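Side-chain contacts in beta-fructofuranosidase (Arthrobacter, PDB 3WPU), which is a carbohydrate-active enzyme of the levansucrase/invertase family, whose members are built on a five-bladed beta-propeller: residues V72-T77 and G117-P122; P65-E70 and G480-P485. One frame throughout, in Å; residues are numbered along the deposited sequence.

Interaction 1: V72-T77 and G117-P122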
ATOM      1  N   VAL A  72      -0.287  -1.310  21.039  1.00 13.22           N
ATOM      2  CA  VAL A  72      -0.579  -2.308  20.017  1.00 11.86           C
ATOM      3  C   VAL A  72       0.621  -2.484  19.069  1.00 11.42           C
ATOM      4  O   VAL A  72       1.546  -1.657  19.066  1.00 10.83           O
ATOM      5  CB  VAL A  72      -1.805  -1.908  19.139  1.00 12.07           C
ATOM      6  CG1 VAL A  72      -3.116  -2.128  19.886  1.00 12.15           C
ATOM      7  CG2 VAL A  72      -1.687  -0.490  18.613  1.00 12.24           C
ATOM      8  N   TRP A  73       0.599  -3.566  18.291  1.00 10.87           N
ATOM      9  CA  TRP A  73       1.473  -3.701  17.129  1.00 10.48           C
ATOM     10  C   TRP A  73       0.734  -3.042  15.987  1.00 10.85           C
ATOM     11  O   TRP A  73      -0.448  -3.274  15.831  1.00 11.24           O
ATOM     12  CB  TRP A  73       1.715  -5.149  16.735  1.00 10.94           C
ATOM     13  CG  TRP A  73       2.448  -6.034  17.722  1.00 11.13           C
ATOM     14  CD1 TRP A  73       1.943  -7.125  18.341  1.00 11.17           C
ATOM     15  CD2 TRP A  73       3.821  -5.944  18.114  1.00 11.51           C
ATOM     16  NE1 TRP A  73       2.924  -7.722  19.134  1.00 11.31           N
ATOM     17  CE2 TRP A  73       4.079  -7.012  18.992  1.00 11.58           C
ATOM     18  CE3 TRP A  73       4.872  -5.078  17.788  1.00 12.11           C
ATOM     19  CZ2 TRP A  73       5.339  -7.216  19.564  1.00 12.34           C
ATOM     20  CZ3 TRP A  73       6.100  -5.264  18.381  1.00 12.73           C
ATOM     21  CH2 TRP A  73       6.329  -6.335  19.237  1.00 12.50           C
ATOM     22  N   VAL A  74       1.447  -2.248  15.208  1.00 10.02           N
ATOM     23  CA  VAL A  74       0.848  -1.533  14.075  1.00  9.67           C
ATOM     24  C   VAL A  74       1.594  -1.918  12.823  1.00  9.82           C
ATOM     25  O   VAL A  74       2.818  -1.935  12.829  1.00 10.84           O
ATOM     26  CB  VAL A  74       1.015  -0.006  14.268  1.00  9.65           C
ATOM     27  CG1 VAL A  74       0.416   0.736  13.084  1.00  9.86           C
ATOM     28  CG2 VAL A  74       0.383   0.461  15.569  1.00 10.48           C
ATOM     29  N   TRP A  75       0.896  -2.146  11.704  1.00  9.49           N
ATOM     30  CA  TRP A  75       1.615  -2.312  10.437  1.00  9.44           C
ATOM     31  C   TRP A  75       0.906  -1.572   9.322  1.00  9.73           C
ATOM     32  O   TRP A  75       0.877  -0.323   9.390  1.00 10.14           O
ATOM     33  CB  TRP A  75       2.042  -3.759  10.121  1.00  9.60           C
ATOM     34  CG  TRP A  75       1.004  -4.913   9.956  1.00  9.47           C
ATOM     35  CD1 TRP A  75       0.853  -5.683   8.830  1.00  9.74           C
ATOM     36  CD2 TRP A  75       0.083  -5.468  10.927  1.00  9.68           C
ATOM     37  NE1 TRP A  75      -0.079  -6.643   9.021  1.00  9.79           N
ATOM     38  CE2 TRP A  75      -0.585  -6.537  10.291  1.00  9.70           C
ATOM     39  CE3 TRP A  75      -0.234  -5.176  12.271  1.00  9.48           C
ATOM     40  CZ2 TRP A  75      -1.568  -7.294  10.930  1.00  9.58           C
ATOM     41  CZ3 TRP A  75      -1.210  -5.930  12.906  1.00  9.60           C
ATOM     42  CH2 TRP A  75      -1.860  -6.988  12.241  1.00  9.87           C
ATOM     43  N   ASP A  76       0.368  -2.255   8.323  1.00  9.89           N
ATOM     44  CA  ASP A  76      -0.158  -1.531   7.149  1.00  9.86           C
ATOM     45  C   ASP A  76      -1.063  -0.372   7.577  1.00  9.78           C
ATOM     46  O   ASP A  76      -1.995  -0.567   8.348  1.00  9.45           O
ATOM     47  CB  ASP A  76      -1.003  -2.395   6.235  1.00 10.14           C
ATOM     48  CG  ASP A  76      -0.339  -3.670   5.784  1.00 11.25           C
ATOM     49  OD1 ASP A  76       0.766  -4.024   6.211  1.00 10.96           O
ATOM     50  OD2 ASP A  76      -0.990  -4.349   4.977  1.00 12.65           O
ATOM     51  N   THR A  77      -0.787   0.819   7.053  1.00  9.44           N
ATOM     52  CA  THR A  77      -1.476   2.026   7.438  1.00  9.59           C
ATOM     53  C   THR A  77      -1.904   2.757   6.169  1.00  9.51           C
ATOM     54  O   THR A  77      -1.191   2.740   5.150  1.00  9.90           O
ATOM     55  CB  THR A  77      -0.582   2.884   8.326  1.00 10.48           C
ATOM     56  OG1 THR A  77      -0.321   2.127   9.535  1.00  9.86           O
ATOM     57  CG2 THR A  77      -1.201   4.224   8.641  1.00 10.44           C
ATOM     58  N   GLY A 117      -7.687  -0.511  13.255  1.00  9.62           N
ATOM     59  CA  GLY A 117      -7.776   0.536  14.256  1.00 10.32           C
ATOM     60  C   GLY A 117      -7.567   1.889  13.603  1.00 10.81           C
ATOM     61  O   GLY A 117      -7.369   1.975  12.389  1.00 10.12           O
ATOM     62  N   TYR A 118      -7.636   2.960  14.381  1.00 10.97           N
ATOM     63  CA  TYR A 118      -7.364   4.283  13.840  1.00 11.79           C
ATOM     64  C   TYR A 118      -6.583   5.150  14.796  1.00 12.00           C
ATOM     65  O   TYR A 118      -6.577   4.911  16.003  1.00 11.85           O
ATOM     66  CB  TYR A 118      -8.651   4.974  13.387  1.00 12.49           C
ATOM     67  CG  TYR A 118      -9.597   5.395  14.507  1.00 13.31           C
ATOM     68  CD1 TYR A 118      -9.668   6.727  14.901  1.00 13.74           C
ATOM     69  CD2 TYR A 118     -10.431   4.485  15.136  1.00 14.17           C
ATOM     70  CE1 TYR A 118     -10.521   7.134  15.903  1.00 14.74           C
ATOM     71  CE2 TYR A 118     -11.299   4.895  16.156  1.00 15.09           C
ATOM     72  CZ  TYR A 118     -11.341   6.235  16.505  1.00 15.60           C
ATOM     73  OH  TYR A 118     -12.182   6.719  17.492  1.00 20.50           O
ATOM     74  N   PHE A 119      -5.878   6.131  14.234  1.00 11.14           N
ATOM     75  CA  PHE A 119      -5.118   7.101  15.017  1.00 11.26           C
ATOM     76  C   PHE A 119      -5.520   8.483  14.532  1.00 11.34           C
ATOM     77  O   PHE A 119      -6.006   8.636  13.403  1.00 11.28           O
ATOM     78  CB  PHE A 119      -3.610   6.932  14.830  1.00 11.29           C
ATOM     79  CG  PHE A 119      -3.014   5.645  15.372  1.00 10.87           C
ATOM     80  CD1 PHE A 119      -2.384   5.645  16.607  1.00 10.45           C
ATOM     81  CD2 PHE A 119      -3.020   4.478  14.630  1.00 11.03           C
ATOM     82  CE1 PHE A 119      -1.785   4.491  17.099  1.00 10.34           C
ATOM     83  CE2 PHE A 119      -2.420   3.320  15.111  1.00 10.75           C
ATOM     84  CZ  PHE A 119      -1.820   3.330  16.363  1.00 10.63           C
ATOM     85  N   TYR A 120      -5.312   9.493  15.371  1.00 11.84           N
ATOM     86  CA  TYR A 120      -5.539  10.880  14.983  1.00 12.31           C
ATOM     87  C   TYR A 120      -4.548  11.820  15.654  1.00 12.35           C
ATOM     88  O   TYR A 120      -3.930  11.483  16.697  1.00 11.76           O
ATOM     89  CB  TYR A 120      -6.975  11.288  15.272  1.00 12.87           C
ATOM     90  CG  TYR A 120      -7.391  11.155  16.714  1.00 13.09           C
ATOM     91  CD1 TYR A 120      -7.227  12.207  17.601  1.00 13.64           C
ATOM     92  CD2 TYR A 120      -7.991   9.979  17.175  1.00 14.33           C
ATOM     93  CE1 TYR A 120      -7.628  12.089  18.924  1.00 14.48           C
ATOM     94  CE2 TYR A 120      -8.377   9.850  18.494  1.00 14.88           C
ATOM     95  CZ  TYR A 120      -8.211  10.902  19.351  1.00 14.87           C
ATOM     96  OH  TYR A 120      -8.621  10.754  20.668  1.00 17.70           O
ATOM     97  N   ARG A 121      -4.345  12.974  15.035  1.00 12.50           N
ATOM     98  CA  ARG A 121      -3.474  14.005  15.595  1.00 12.61           C
ATOM     99  C   ARG A 121      -3.876  15.344  15.009  1.00 12.48           C
ATOM    100  O   ARG A 121      -4.511  15.390  13.956  1.00 12.51           O
ATOM    101  CB  ARG A 121      -1.997  13.706  15.320  1.00 12.57           C
ATOM    102  CG  ARG A 121      -1.574  13.889  13.875  1.00 12.45           C
ATOM    103  CD  ARG A 121      -0.121  13.497  13.636  1.00 12.41           C
ATOM    104  NE  ARG A 121       0.226  13.675  12.222  1.00 12.11           N
ATOM    105  CZ  ARG A 121       1.423  13.442  11.701  1.00 11.97           C
ATOM    106  NH1 ARG A 121       2.428  13.020  12.455  1.00 11.78           N
ATOM    107  NH2 ARG A 121       1.605  13.600  10.406  1.00 12.44           N
ATOM    108  N   PRO A 122      -3.499  16.436  15.677  1.00 13.46           N
ATOM    109  CA  PRO A 122      -3.836  17.758  15.150  1.00 13.83           C
ATOM    110  C   PRO A 122      -3.246  18.001  13.753  1.00 13.61           C
ATOM    111  O   PRO A 122      -2.088  17.676  13.476  1.00 14.47           O
ATOM    112  CB  PRO A 122      -3.196  18.709  16.164  1.00 14.05           C
ATOM    113  CG  PRO A 122      -3.106  17.906  17.424  1.00 14.02           C
ATOM    114  CD  PRO A 122      -2.759  16.525  16.942  1.00 13.68           C
TER

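Interaction 2: P65-E70 and G480-P485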
ATOM      1  N   PRO A  65      11.278   5.395  17.944  1.00 13.83           N
ATOM      2  CA  PRO A  65      10.133   5.550  18.821  1.00 13.56           C
ATOM      3  C   PRO A  65       8.987   4.635  18.382  1.00 13.17           C
ATOM      4  O   PRO A  65       8.979   4.100  17.243  1.00 12.71           O
ATOM      5  CB  PRO A  65       9.765   7.008  18.644  1.00 13.84           C
ATOM      6  CG  PRO A  65      10.116   7.289  17.208  1.00 13.84           C
ATOM      7  CD  PRO A  65      11.333   6.453  16.916  1.00 14.01           C
ATOM      8  N   ASP A  66       8.037   4.461  19.288  1.00 13.30           N
ATOM      9  CA  ASP A  66       6.823   3.682  19.016  1.00 13.04           C
ATOM     10  C   ASP A  66       5.597   4.592  19.012  1.00 12.73           C
ATOM     11  O   ASP A  66       5.327   5.322  19.974  1.00 13.06           O
ATOM     12  CB  ASP A  66       6.683   2.527  19.986  1.00 13.69           C
ATOM     13  CG  ASP A  66       5.498   1.655  19.659  1.00 13.75           C
ATOM     14  OD1 ASP A  66       5.699   0.590  19.049  1.00 14.44           O
ATOM     15  OD2 ASP A  66       4.372   2.063  20.015  1.00 14.22           O
ATOM     16  N   MET A  67       4.855   4.574  17.904  1.00 11.77           N
ATOM     17  CA  MET A  67       3.785   5.522  17.688  1.00 11.67           C
ATOM     18  C   MET A  67       2.571   5.347  18.607  1.00 11.89           C
ATOM     19  O   MET A  67       1.789   6.287  18.790  1.00 11.89           O
ATOM     20  CB  MET A  67       3.329   5.392  16.242  1.00 11.13           C
ATOM     21  CG  MET A  67       2.586   4.077  15.925  1.00 11.69           C
ATOM     22  SD  MET A  67       2.326   3.848  14.149  1.00 12.75           S
ATOM     23  CE  MET A  67       1.052   5.025  13.711  1.00 12.56           C
ATOM     24  N   SER A  68       2.404   4.141  19.160  1.00 12.31           N
ATOM     25  CA  SER A  68       1.259   3.833  20.025  1.00 12.80           C
ATOM     26  C   SER A  68       1.672   3.697  21.489  1.00 14.11           C
ATOM     27  O   SER A  68       0.868   3.245  22.305  1.00 14.86           O
ATOM     28  CB  SER A  68       0.525   2.568  19.554  1.00 12.39           C
ATOM     29  OG  SER A  68       1.209   1.337  19.871  1.00 11.08           O
ATOM     30  N   ASN A  69       2.895   4.102  21.815  1.00 15.58           N
ATOM     31  CA  ASN A  69       3.448   3.877  23.160  1.00 17.50           C
ATOM     32  C   ASN A  69       3.344   2.398  23.548  1.00 18.19           C
ATOM     33  O   ASN A  69       3.086   2.046  24.712  1.00 17.24           O
ATOM     34  CB  ASN A  69       2.712   4.755  24.178  1.00 20.13           C
ATOM     35  CG  ASN A  69       3.008   6.231  24.014  1.00 23.63           C
ATOM     36  OD1 ASN A  69       4.004   6.633  23.414  1.00 28.08           O
ATOM     37  ND2 ASN A  69       2.147   7.057  24.591  1.00 28.60           N
ATOM     38  N   GLU A  70       3.556   1.541  22.551  1.00 16.08           N
ATOM     39  CA  GLU A  70       3.551   0.089  22.685  1.00 16.80           C
ATOM     40  C   GLU A  70       2.199  -0.470  23.178  1.00 15.83           C
ATOM     41  O   GLU A  70       2.147  -1.553  23.750  1.00 17.22           O
ATOM     42  CB  GLU A  70       4.750  -0.392  23.557  1.00 17.77           C
ATOM     43  CG  GLU A  70       6.105   0.086  23.069  1.00 19.87           C
ATOM     44  CD  GLU A  70       7.289  -0.488  23.856  1.00 23.95           C
ATOM     45  OE1 GLU A  70       7.075  -1.147  24.882  1.00 25.82           O
ATOM     46  OE2 GLU A  70       8.444  -0.285  23.420  1.00 26.47           O
ATOM     47  N   GLY A 480       9.877  12.687   9.224  1.00 12.62           N
ATOM     48  CA  GLY A 480       9.257  12.502  10.523  1.00 12.46           C
ATOM     49  C   GLY A 480       8.837  11.058  10.750  1.00 12.06           C
ATOM     50  O   GLY A 480       8.373  10.389   9.843  1.00 12.40           O
ATOM     51  N   TRP A 481       9.028  10.558  11.968  1.00 12.46           N
ATOM     52  CA  TRP A 481       8.454   9.277  12.330  1.00 12.32           C
ATOM     53  C   TRP A 481       6.935   9.298  12.150  1.00 12.18           C
ATOM     54  O   TRP A 481       6.246  10.169  12.673  1.00 11.33           O
ATOM     55  CB  TRP A 481       8.804   8.954  13.773  1.00 12.89           C
ATOM     56  CG  TRP A 481      10.266   8.822  14.000  1.00 13.00           C
ATOM     57  CD1 TRP A 481      11.121   9.774  14.501  1.00 13.70           C
ATOM     58  CD2 TRP A 481      11.057   7.660  13.748  1.00 13.09           C
ATOM     59  NE1 TRP A 481      12.405   9.250  14.604  1.00 13.77           N
ATOM     60  CE2 TRP A 481      12.388   7.959  14.131  1.00 13.29           C
ATOM     61  CE3 TRP A 481      10.769   6.385  13.249  1.00 12.62           C
ATOM     62  CZ2 TRP A 481      13.422   7.047  13.998  1.00 13.16           C
ATOM     63  CZ3 TRP A 481      11.807   5.470  13.128  1.00 12.96           C
ATOM     64  CH2 TRP A 481      13.118   5.804  13.504  1.00 13.63           C
ATOM     65  N   ALA A 482       6.411   8.326  11.399  1.00 12.08           N
ATOM     66  CA  ALA A 482       4.972   8.130  11.239  1.00 11.92           C
ATOM     67  C   ALA A 482       4.291   9.381  10.661  1.00 12.06           C
ATOM     68  O   ALA A 482       3.135   9.683  10.949  1.00 12.28           O
ATOM     69  CB  ALA A 482       4.339   7.693  12.559  1.00 12.39           C
ATOM     70  N   ASP A 483       5.018  10.097   9.803  1.00 11.69           N
ATOM     71  CA  ASP A 483       4.459  11.298   9.222  1.00 11.21           C
ATOM     72  C   ASP A 483       3.580  10.948   8.014  1.00 11.21           C
ATOM     73  O   ASP A 483       4.082  10.564   6.957  1.00 10.61           O
ATOM     74  CB  ASP A 483       5.576  12.271   8.823  1.00 11.66           C
ATOM     75  CG  ASP A 483       5.047  13.631   8.412  1.00 12.42           C
ATOM     76  OD1 ASP A 483       3.926  13.981   8.828  1.00 12.78           O
ATOM     77  OD2 ASP A 483       5.784  14.366   7.704  1.00 12.96           O
ATOM     78  N   ILE A 484       2.271  11.115   8.178  1.00 11.22           N
ATOM     79  CA  ILE A 484       1.304  10.888   7.119  1.00 10.80           C
ATOM     80  C   ILE A 484       0.472  12.180   6.963  1.00 11.48           C
ATOM     81  O   ILE A 484      -0.609  12.327   7.541  1.00 11.73           O
ATOM     82  CB  ILE A 484       0.440   9.656   7.432  1.00 10.89           C
ATOM     83  CG1 ILE A 484       1.345   8.421   7.520  1.00 11.20           C
ATOM     84  CG2 ILE A 484      -0.639   9.496   6.359  1.00 10.64           C
ATOM     85  CD1 ILE A 484       0.642   7.102   7.724  1.00 11.50           C
ATOM     86  N   PRO A 485       1.024  13.146   6.244  1.00 11.97           N
ATOM     87  CA  PRO A 485       0.451  14.482   6.284  1.00 11.97           C
ATOM     88  C   PRO A 485      -0.755  14.669   5.373  1.00 12.76           C
ATOM     89  O   PRO A 485      -0.797  14.139   4.253  1.00 13.26           O
ATOM     90  CB  PRO A 485       1.618  15.363   5.797  1.00 12.41           C
ATOM     91  CG  PRO A 485       2.413  14.488   4.929  1.00 12.30           C
ATOM     92  CD  PRO A 485       2.273  13.097   5.462  1.00 12.19           C
TER

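Interaction 1: V72-T77 and G117-P122
F119 and V74 reach for each other from opposite directions, over the strand 93-102 that runs between their own two strands. The outer end of the phenyl ring does the touching: F119 CZ lies 3.7 Å from V74 CG2, and F119 CE2 follows at 4.0 Å from the same methyl. The approach is oblique to the ring. The first torsions place the ring and select the methyl that meets it. In F119, CG stands opposite the carbonyl carbon (chi1 -67°), with the ring directed at 72-77; in V74, CG1 takes the place opposite the backbone N (chi1 179°), leaving CG2 to meet the ring. V72 is a looser second neighbour, its CG2 4.4 Å from F119 CZ, so the two valines, alternate residues on one side of their strand, both face the end of the phenyl group. No hydrogen bond crosses between the segments, and the buried contact is wholly apolar. V74 also touches S98 and F119 touches I96, both of the intervening strand. Further along, the hydroxyl of T77 turns back on its own strand: T77 OG1 donates to W75 O at 2.7 Å, with S98 OG as another partner. W75 NE1 and D76 OD2 hydrogen-bond a glycerol, probably from the crystallisation liquor. Strands 72-81, 93-102, 115-122 and 137-141 pair antiparallel in chain order, so V74 and F119 bridge the first and third strands of a four-stranded meander, the form of a beta-propeller blade.

Interaction 2: P65-E70 and G480-P485
A proline-tryptophan CH-pi contact joins two loops, each bent by a beta turn: type I from D66 to N69, type II from G480 to D483. The P65 ring crosses the W481 side chain at about a right angle, with its CD over one face of the indole. P65 CD stands 3.4 Å from the centroid of the six-membered ring and 15° off its normal, while P65 CG lies 3.6 Å from W481 CG, above the five-membered part. The W481 side chain also touches F64 and P452. Deeper in, the contact is looser: M67 CE approaches A482 CB to 4.4 Å. Around the D66-N69 turn, alongside its N69 N to D66 O bond, D66 OD2 accepts from S68 N at 3.0 Å, forming an Asx turn, and from E70 N at 2.7 Å. These two donors come from opposite faces of the carboxylate plane, and D66 OD1 makes a salt bridge with R103, so the carboxylate is gripped at both oxygens. With no hydrogen bond between the segments, their cohesion rests on dispersion and on the pull of the indole pi cloud on C-H bonds of P65 CD, probably polarised by the adjoining ring nitrogen.

How the interactions relate
From the N terminus, the chain passes through 65-70 and leads almost at once into 72-77, on the strand 72-81. Interaction 1 closes a short loop at 117-122, on the strand 115-122, which is next but one across the sheet. Interaction 2 closes only at 480-485, more than 400 residues after its first segment, so the short loop lies wholly within the long one. The two contacts, with centres about 8 Å apart, also touch: R121 NH2 forms a salt bridge with D483 OD1 at 2.8 Å, and T77 CG2 packs on I484 CD1 at 3.5 Å. Together they tie one sheet's strands to the loops leading into strands 72-81 and 488-493.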